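Local coordinates for protein metal-dependent hydrolase (Lactobacillus plantarum, PDB 2F6K) that probably catalyses the decarboxylation of aminocarboxymuconate semialdehyde as a metal-dependent member of the amidohydrolase superfamily, at residues Q90-E102 / D116-L130. Numbering follows the deposited sequence.
Sequences QLGYLASLPIPYE and DGALGVTVPTNSRGL
Tyr93 reaches the loop before strand 120-124. Its OH donates to Asp116 O at 2.9 Å. That carbonyl oxygen lies at the ring edge, in the ring plane, but the hydroxyl approaches 59° out of the carbonyl plane. Ala118 CA sits over one ring face in a CH-pi contact, 4.1 Å from the centroid. The ring gets there because CG stands between the backbone N and carbonyl carbon (chi1 81°).

Beyond the ring the backbones pair in parallel. Leu119 N donates a hydrogen bond to Tyr93 O. Ala95 N gives a 2.8 Å bond to Gly120 O, and Ala95 O accepts from Thr122 N. One water bridges Leu97 N and Thr122 O where the direct pairing stops; another joins Tyr93 N to Gly117 O.

Leu94 CD2 packs 3.4 Å from Gly120 C, over a residue with no side chain. The Leu97 side chain crosses that of Val121 at about a right angle, its CD2 touching CG1. It runs alongside Val123, CD1 meeting CG1 at 3.9 Å. Ile99 CG2 rests on Ser127 CB.

Helix 102-114 links the strands in a beta-alpha-beta unit of the TIM barrel and packs on Ala95 and Leu97. Asp116 forms a salt bridge with Lys81 and a hydrogen bond with Gln111, while His60 bonds both Ser127 OG and Leu97 O. Direct bonds and two waters thus satisfy main-chain polar groups within this mostly buried, apolar-flanked strand pair.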
ATOM      1  N   GLN A  90      -1.206  44.130   3.345  1.00 35.40           N
ATOM      2  CA  GLN A  90      -0.268  43.131   3.855  1.00 34.57           C
ATOM      3  C   GLN A  90      -0.632  41.703   3.478  1.00 35.60           C
ATOM      4  O   GLN A  90       0.252  40.893   3.198  1.00 35.13           O
ATOM      5  CB  GLN A  90      -0.163  43.184   5.383  1.00 34.37           C
ATOM      6  CG  GLN A  90       0.634  44.329   5.945  1.00 34.97           C
ATOM      7  CD  GLN A  90      -0.120  45.622   5.906  1.00 34.66           C
ATOM      8  OE1 GLN A  90      -1.196  45.745   6.488  1.00 37.78           O
ATOM      9  NE2 GLN A  90       0.438  46.604   5.213  1.00 38.18           N
ATOM     10  N   LEU A  91      -1.926  41.393   3.462  1.00 35.19           N
ATOM     11  CA  LEU A  91      -2.356  40.032   3.182  1.00 32.87           C
ATOM     12  C   LEU A  91      -3.315  39.767   2.031  1.00 33.93           C
ATOM     13  O   LEU A  91      -4.310  40.465   1.845  1.00 36.02           O
ATOM     14  CB  LEU A  91      -2.977  39.446   4.444  1.00 33.35           C
ATOM     15  CG  LEU A  91      -2.182  39.583   5.736  1.00 31.74           C
ATOM     16  CD1 LEU A  91      -2.998  39.029   6.889  1.00 31.53           C
ATOM     17  CD2 LEU A  91      -0.868  38.844   5.601  1.00 28.52           C
ATOM     18  N   GLY A  92      -3.003  38.715   1.287  1.00 33.27           N
ATOM     19  CA  GLY A  92      -3.831  38.263   0.187  1.00 33.63           C
ATOM     20  C   GLY A  92      -4.003  36.769   0.427  1.00 34.01           C
ATOM     21  O   GLY A  92      -3.493  36.234   1.420  1.00 32.37           O
ATOM     22  N   TYR A  93      -4.709  36.071  -0.453  1.00 35.66           N
ATOM     23  CA  TYR A  93      -4.873  34.645  -0.242  1.00 33.52           C
ATOM     24  C   TYR A  93      -5.214  33.857  -1.485  1.00 34.46           C
ATOM     25  O   TYR A  93      -5.750  34.393  -2.462  1.00 34.20           O
ATOM     26  CB  TYR A  93      -5.955  34.376   0.804  1.00 32.46           C
ATOM     27  CG  TYR A  93      -7.373  34.438   0.271  1.00 34.09           C
ATOM     28  CD1 TYR A  93      -7.950  35.654  -0.119  1.00 35.45           C
ATOM     29  CD2 TYR A  93      -8.149  33.282   0.174  1.00 35.67           C
ATOM     30  CE1 TYR A  93      -9.272  35.714  -0.585  1.00 30.59           C
ATOM     31  CE2 TYR A  93      -9.464  33.330  -0.288  1.00 33.14           C
ATOM     32  CZ  TYR A  93     -10.021  34.546  -0.663  1.00 33.26           C
ATOM     33  OH  TYR A  93     -11.329  34.589  -1.095  1.00 30.77           O
ATOM     34  N   LEU A  94      -4.884  32.570  -1.416  1.00 33.25           N
ATOM     35  CA  LEU A  94      -5.175  31.606  -2.462  1.00 31.08           C
ATOM     36  C   LEU A  94      -6.281  30.723  -1.878  1.00 32.58           C
ATOM     37  O   LEU A  94      -6.182  30.250  -0.744  1.00 33.98           O
ATOM     38  CB  LEU A  94      -3.940  30.759  -2.765  1.00 27.63           C
ATOM     39  CG  LEU A  94      -2.772  31.474  -3.435  1.00 29.20           C
ATOM     40  CD1 LEU A  94      -1.611  30.497  -3.576  1.00 25.98           C
ATOM     41  CD2 LEU A  94      -3.208  32.015  -4.796  1.00 19.44           C
ATOM     42  N   ALA A  95      -7.336  30.502  -2.647  1.00 29.62           N
ATOM     43  CA  ALA A  95      -8.440  29.691  -2.167  1.00 28.77           C
ATOM     44  C   ALA A  95      -8.165  28.189  -2.240  1.00 29.58           C
ATOM     45  O   ALA A  95      -7.463  27.717  -3.142  1.00 31.52           O
ATOM     46  CB  ALA A  95      -9.691  30.019  -2.952  1.00 24.21           C
ATOM     47  N   SER A  96      -8.718  27.441  -1.287  1.00 27.69           N
ATOM     48  CA  SER A  96      -8.575  25.990  -1.283  1.00 29.92           C
ATOM     49  C   SER A  96      -9.773  25.445  -2.061  1.00 30.97           C
ATOM     50  O   SER A  96     -10.768  26.150  -2.235  1.00 29.96           O
ATOM     51  CB  SER A  96      -8.579  25.440   0.147  1.00 28.43           C
ATOM     52  OG  SER A  96      -7.387  25.784   0.827  1.00 27.76           O
ATOM     53  N   LEU A  97      -9.681  24.204  -2.527  1.00 30.75           N
ATOM     54  CA  LEU A  97     -10.762  23.606  -3.297  1.00 29.45           C
ATOM     55  C   LEU A  97     -11.248  22.308  -2.660  1.00 31.17           C
ATOM     56  O   LEU A  97     -10.451  21.508  -2.166  1.00 29.68           O
ATOM     57  CB  LEU A  97     -10.297  23.332  -4.728  1.00 26.70           C
ATOM     58  CG  LEU A  97      -9.749  24.515  -5.528  1.00 24.63           C
ATOM     59  CD1 LEU A  97      -9.369  24.044  -6.924  1.00 23.32           C
ATOM     60  CD2 LEU A  97     -10.784  25.614  -5.613  1.00 23.25           C
ATOM     61  N   PRO A  98     -12.569  22.081  -2.678  1.00 30.95           N
ATOM     62  CA  PRO A  98     -13.169  20.877  -2.100  1.00 29.84           C
ATOM     63  C   PRO A  98     -12.886  19.613  -2.910  1.00 28.97           C
ATOM     64  O   PRO A  98     -13.784  18.810  -3.172  1.00 30.31           O
ATOM     65  CB  PRO A  98     -14.652  21.230  -2.049  1.00 26.83           C
ATOM     66  CG  PRO A  98     -14.823  22.040  -3.287  1.00 27.23           C
ATOM     67  CD  PRO A  98     -13.605  22.951  -3.260  1.00 31.56           C
ATOM     68  N   ILE A  99     -11.636  19.450  -3.326  1.00 30.08           N
ATOM     69  CA  ILE A  99     -11.231  18.262  -4.064  1.00 30.88           C
ATOM     70  C   ILE A  99     -11.423  17.101  -3.089  1.00 32.96           C
ATOM     71  O   ILE A  99     -11.237  17.281  -1.881  1.00 33.86           O
ATOM     72  CB  ILE A  99      -9.759  18.375  -4.488  1.00 29.91           C
ATOM     73  CG1 ILE A  99      -9.643  19.400  -5.629  1.00 29.75           C
ATOM     74  CG2 ILE A  99      -9.205  17.008  -4.878  1.00 26.22           C
ATOM     75  CD1 ILE A  99      -8.220  19.675  -6.089  1.00 30.52           C
ATOM     76  N   PRO A 100     -11.749  15.891  -3.582  1.00 33.84           N
ATOM     77  CA  PRO A 100     -11.977  15.385  -4.939  1.00 32.32           C
ATOM     78  C   PRO A 100     -13.375  15.542  -5.526  1.00 32.14           C
ATOM     79  O   PRO A 100     -13.741  14.793  -6.429  1.00 30.17           O
ATOM     80  CB  PRO A 100     -11.638  13.918  -4.791  1.00 32.00           C
ATOM     81  CG  PRO A 100     -12.334  13.605  -3.487  1.00 31.87           C
ATOM     82  CD  PRO A 100     -11.904  14.790  -2.607  1.00 34.70           C
ATOM     83  N   TYR A 101     -14.164  16.486  -5.034  1.00 31.56           N
ATOM     84  CA  TYR A 101     -15.515  16.645  -5.554  1.00 31.52           C
ATOM     85  C   TYR A 101     -15.509  17.632  -6.710  1.00 32.12           C
ATOM     86  O   TYR A 101     -15.695  18.831  -6.519  1.00 35.10           O
ATOM     87  CB  TYR A 101     -16.428  17.100  -4.419  1.00 32.08           C
ATOM     88  CG  TYR A 101     -16.326  16.183  -3.213  1.00 35.70           C
ATOM     89  CD1 TYR A 101     -16.783  14.862  -3.275  1.00 34.71           C
ATOM     90  CD2 TYR A 101     -15.707  16.608  -2.034  1.00 34.57           C
ATOM     91  CE1 TYR A 101     -16.623  13.992  -2.200  1.00 34.57           C
ATOM     92  CE2 TYR A 101     -15.542  15.744  -0.955  1.00 30.30           C
ATOM     93  CZ  TYR A 101     -16.000  14.441  -1.047  1.00 31.80           C
ATOM     94  OH  TYR A 101     -15.839  13.578   0.010  1.00 32.67           O
ATOM     95  N   GLU A 102     -15.297  17.108  -7.914  1.00 30.27           N
ATOM     96  CA  GLU A 102     -15.205  17.925  -9.120  1.00 30.56           C
ATOM     97  C   GLU A 102     -16.212  19.054  -9.305  1.00 30.26           C
ATOM     98  O   GLU A 102     -15.825  20.210  -9.430  1.00 27.11           O
ATOM     99  CB  GLU A 102     -15.238  17.042 -10.368  1.00 30.98           C
ATOM    100  CG  GLU A 102     -15.134  17.838 -11.661  1.00 34.39           C
ATOM    101  CD  GLU A 102     -15.161  16.964 -12.900  1.00 38.82           C
ATOM    102  OE1 GLU A 102     -16.116  16.170 -13.042  1.00 45.83           O
ATOM    103  OE2 GLU A 102     -14.234  17.079 -13.735  1.00 38.90           O
ATOM    104  N   ASP A 116     -14.920  36.549  -4.520  1.00 39.52           N
ATOM    105  CA  ASP A 116     -14.385  36.572  -3.168  1.00 41.31           C
ATOM    106  C   ASP A 116     -12.976  37.140  -3.030  1.00 41.08           C
ATOM    107  O   ASP A 116     -12.390  37.115  -1.952  1.00 41.36           O
ATOM    108  CB  ASP A 116     -14.478  35.177  -2.559  1.00 42.20           C
ATOM    109  CG  ASP A 116     -15.918  34.730  -2.389  1.00 46.05           C
ATOM    110  OD1 ASP A 116     -16.745  35.586  -2.001  1.00 42.38           O
ATOM    111  OD2 ASP A 116     -16.224  33.539  -2.636  1.00 50.09           O
ATOM    112  N   GLY A 117     -12.442  37.664  -4.126  1.00 40.62           N
ATOM    113  CA  GLY A 117     -11.124  38.263  -4.088  1.00 39.13           C
ATOM    114  C   GLY A 117      -9.911  37.365  -3.919  1.00 39.79           C
ATOM    115  O   GLY A 117      -8.876  37.823  -3.432  1.00 39.12           O
ATOM    116  N   ALA A 118     -10.010  36.101  -4.310  1.00 35.77           N
ATOM    117  CA  ALA A 118      -8.862  35.213  -4.195  1.00 36.80           C
ATOM    118  C   ALA A 118      -7.871  35.571  -5.303  1.00 35.81           C
ATOM    119  O   ALA A 118      -8.279  35.921  -6.407  1.00 38.00           O
ATOM    120  CB  ALA A 118      -9.307  33.759  -4.325  1.00 38.13           C
ATOM    121  N   LEU A 119      -6.576  35.495  -5.012  1.00 33.70           N
ATOM    122  CA  LEU A 119      -5.555  35.814  -6.008  1.00 32.54           C
ATOM    123  C   LEU A 119      -5.311  34.591  -6.873  1.00 30.95           C
ATOM    124  O   LEU A 119      -4.569  34.646  -7.855  1.00 31.16           O
ATOM    125  CB  LEU A 119      -4.241  36.232  -5.322  1.00 32.97           C
ATOM    126  CG  LEU A 119      -4.342  37.466  -4.410  1.00 35.69           C
ATOM    127  CD1 LEU A 119      -3.022  37.736  -3.718  1.00 33.59           C
ATOM    128  CD2 LEU A 119      -4.766  38.674  -5.243  1.00 33.71           C
ATOM    129  N   GLY A 120      -5.945  33.489  -6.490  1.00 30.63           N
ATOM    130  CA  GLY A 120      -5.793  32.236  -7.209  1.00 30.06           C
ATOM    131  C   GLY A 120      -6.153  31.079  -6.291  1.00 30.40           C
ATOM    132  O   GLY A 120      -6.848  31.272  -5.301  1.00 28.48           O
ATOM    133  N   VAL A 121      -5.691  29.876  -6.604  1.00 27.83           N
ATOM    134  CA  VAL A 121      -6.007  28.740  -5.757  1.00 28.01           C
ATOM    135  C   VAL A 121      -4.773  27.949  -5.350  1.00 28.60           C
ATOM    136  O   VAL A 121      -3.712  28.045  -5.977  1.00 27.44           O
ATOM    137  CB  VAL A 121      -6.984  27.756  -6.457  1.00 27.50           C
ATOM    138  CG1 VAL A 121      -8.261  28.472  -6.846  1.00 26.40           C
ATOM    139  CG2 VAL A 121      -6.321  27.137  -7.674  1.00 25.52           C
ATOM    140  N   THR A 122      -4.922  27.186  -4.274  1.00 25.88           N
ATOM    141  CA  THR A 122      -3.857  26.323  -3.795  1.00 26.54           C
ATOM    142  C   THR A 122      -4.453  24.927  -3.834  1.00 24.95           C
ATOM    143  O   THR A 122      -5.613  24.744  -3.471  1.00 23.74           O
ATOM    144  CB  THR A 122      -3.418  26.657  -2.350  1.00 27.57           C
ATOM    145  OG1 THR A 122      -2.461  25.680  -1.916  1.00 31.87           O
ATOM    146  CG2 THR A 122      -4.585  26.637  -1.401  1.00 22.59           C
ATOM    147  N   VAL A 123      -3.677  23.953  -4.290  1.00 22.39           N
ATOM    148  CA  VAL A 123      -4.173  22.588  -4.369  1.00 23.03           C
ATOM    149  C   VAL A 123      -3.161  21.573  -3.839  1.00 24.64           C
ATOM    150  O   VAL A 123      -1.940  21.778  -3.917  1.00 25.12           O
ATOM    151  CB  VAL A 123      -4.555  22.216  -5.833  1.00 25.00           C
ATOM    152  CG1 VAL A 123      -5.639  23.157  -6.333  1.00 23.11           C
ATOM    153  CG2 VAL A 123      -3.324  22.292  -6.752  1.00 19.67           C
ATOM    154  N   PRO A 124      -3.658  20.462  -3.286  1.00 25.68           N
ATOM    155  CA  PRO A 124      -2.775  19.427  -2.752  1.00 25.61           C
ATOM    156  C   PRO A 124      -2.240  18.567  -3.880  1.00 27.33           C
ATOM    157  O   PRO A 124      -2.968  18.267  -4.830  1.00 27.45           O
ATOM    158  CB  PRO A 124      -3.699  18.644  -1.831  1.00 28.77           C
ATOM    159  CG  PRO A 124      -4.992  18.673  -2.581  1.00 27.97           C
ATOM    160  CD  PRO A 124      -5.072  20.123  -3.042  1.00 28.23           C
ATOM    161  N   THR A 125      -0.973  18.175  -3.785  1.00 27.80           N
ATOM    162  CA  THR A 125      -0.379  17.324  -4.804  1.00 26.26           C
ATOM    163  C   THR A 125      -1.283  16.113  -4.928  1.00 26.35           C
ATOM    164  O   THR A 125      -1.499  15.597  -6.022  1.00 29.72           O
ATOM    165  CB  THR A 125       1.030  16.883  -4.406  1.00 28.69           C
ATOM    166  OG1 THR A 125       1.030  16.483  -3.031  1.00 27.57           O
ATOM    167  CG2 THR A 125       2.018  18.032  -4.606  1.00 27.02           C
ATOM    168  N   ASN A 126      -1.818  15.664  -3.795  1.00 24.31           N
ATOM    169  CA  ASN A 126      -2.747  14.534  -3.782  1.00 26.09           C
ATOM    170  C   ASN A 126      -3.650  14.675  -2.571  1.00 24.97           C
ATOM    171  O   ASN A 126      -3.204  15.090  -1.496  1.00 27.51           O
ATOM    172  CB  ASN A 126      -2.006  13.193  -3.720  1.00 25.94           C
ATOM    173  CG  ASN A 126      -1.911  12.638  -2.308  1.00 28.45           C
ATOM    174  OD1 ASN A 126      -2.896  12.154  -1.743  1.00 26.23           O
ATOM    175  ND2 ASN A 126      -0.723  12.710  -1.730  1.00 28.19           N
ATOM    176  N   SER A 127      -4.926  14.363  -2.758  1.00 23.68           N
ATOM    177  CA  SER A 127      -5.890  14.436  -1.678  1.00 25.68           C
ATOM    178  C   SER A 127      -6.338  13.007  -1.471  1.00 27.88           C
ATOM    179  O   SER A 127      -7.076  12.460  -2.289  1.00 26.27           O
ATOM    180  CB  SER A 127      -7.073  15.320  -2.073  1.00 27.72           C
ATOM    181  OG  SER A 127      -8.014  15.419  -1.016  1.00 27.84           O
ATOM    182  N   ARG A 128      -5.857  12.398  -0.390  1.00 29.09           N
ATOM    183  CA  ARG A 128      -6.177  11.007  -0.072  1.00 29.58           C
ATOM    184  C   ARG A 128      -6.078  10.078  -1.277  1.00 29.36           C
ATOM    185  O   ARG A 128      -6.884   9.160  -1.416  1.00 28.74           O
ATOM    186  CB  ARG A 128      -7.583  10.874   0.540  1.00 28.86           C
ATOM    187  CG  ARG A 128      -7.718  11.412   1.967  1.00 30.44           C
ATOM    188  CD  ARG A 128      -9.063  11.012   2.582  1.00 33.55           C
ATOM    189  NE  ARG A 128      -9.115   9.598   2.956  1.00 39.84           N
ATOM    190  CZ  ARG A 128      -8.622   9.102   4.090  1.00 37.95           C
ATOM    191  NH1 ARG A 128      -8.042   9.901   4.969  1.00 38.66           N
ATOM    192  NH2 ARG A 128      -8.712   7.805   4.351  1.00 35.05           N
ATOM    193  N   GLY A 129      -5.110  10.314  -2.157  1.00 28.50           N
ATOM    194  CA  GLY A 129      -4.964   9.425  -3.297  1.00 29.48           C
ATOM    195  C   GLY A 129      -5.287   9.987  -4.668  1.00 30.21           C
ATOM    196  O   GLY A 129      -4.894   9.405  -5.681  1.00 31.16           O
ATOM    197  N   LEU A 130      -6.026  11.092  -4.720  1.00 29.70           N
ATOM    198  CA  LEU A 130      -6.337  11.709  -6.004  1.00 30.35           C
ATOM    199  C   LEU A 130      -5.244  12.748  -6.255  1.00 28.97           C
ATOM    200  O   LEU A 130      -5.232  13.811  -5.636  1.00 27.55           O
ATOM    201  CB  LEU A 130      -7.714  12.381  -5.974  1.00 31.85           C
ATOM    202  CG  LEU A 130      -8.263  12.791  -7.353  1.00 36.47           C
ATOM    203  CD1 LEU A 130      -9.706  13.239  -7.230  1.00 36.62           C
ATOM    204  CD2 LEU A 130      -7.416  13.903  -7.941  1.00 36.44           C
TER
HETATM  205  O   HOH W   1      -6.406  37.993  -1.826  1.00 44.43           O
HETATM  206  O   HOH W   2      -7.213  23.132  -1.750  1.00 34.06           O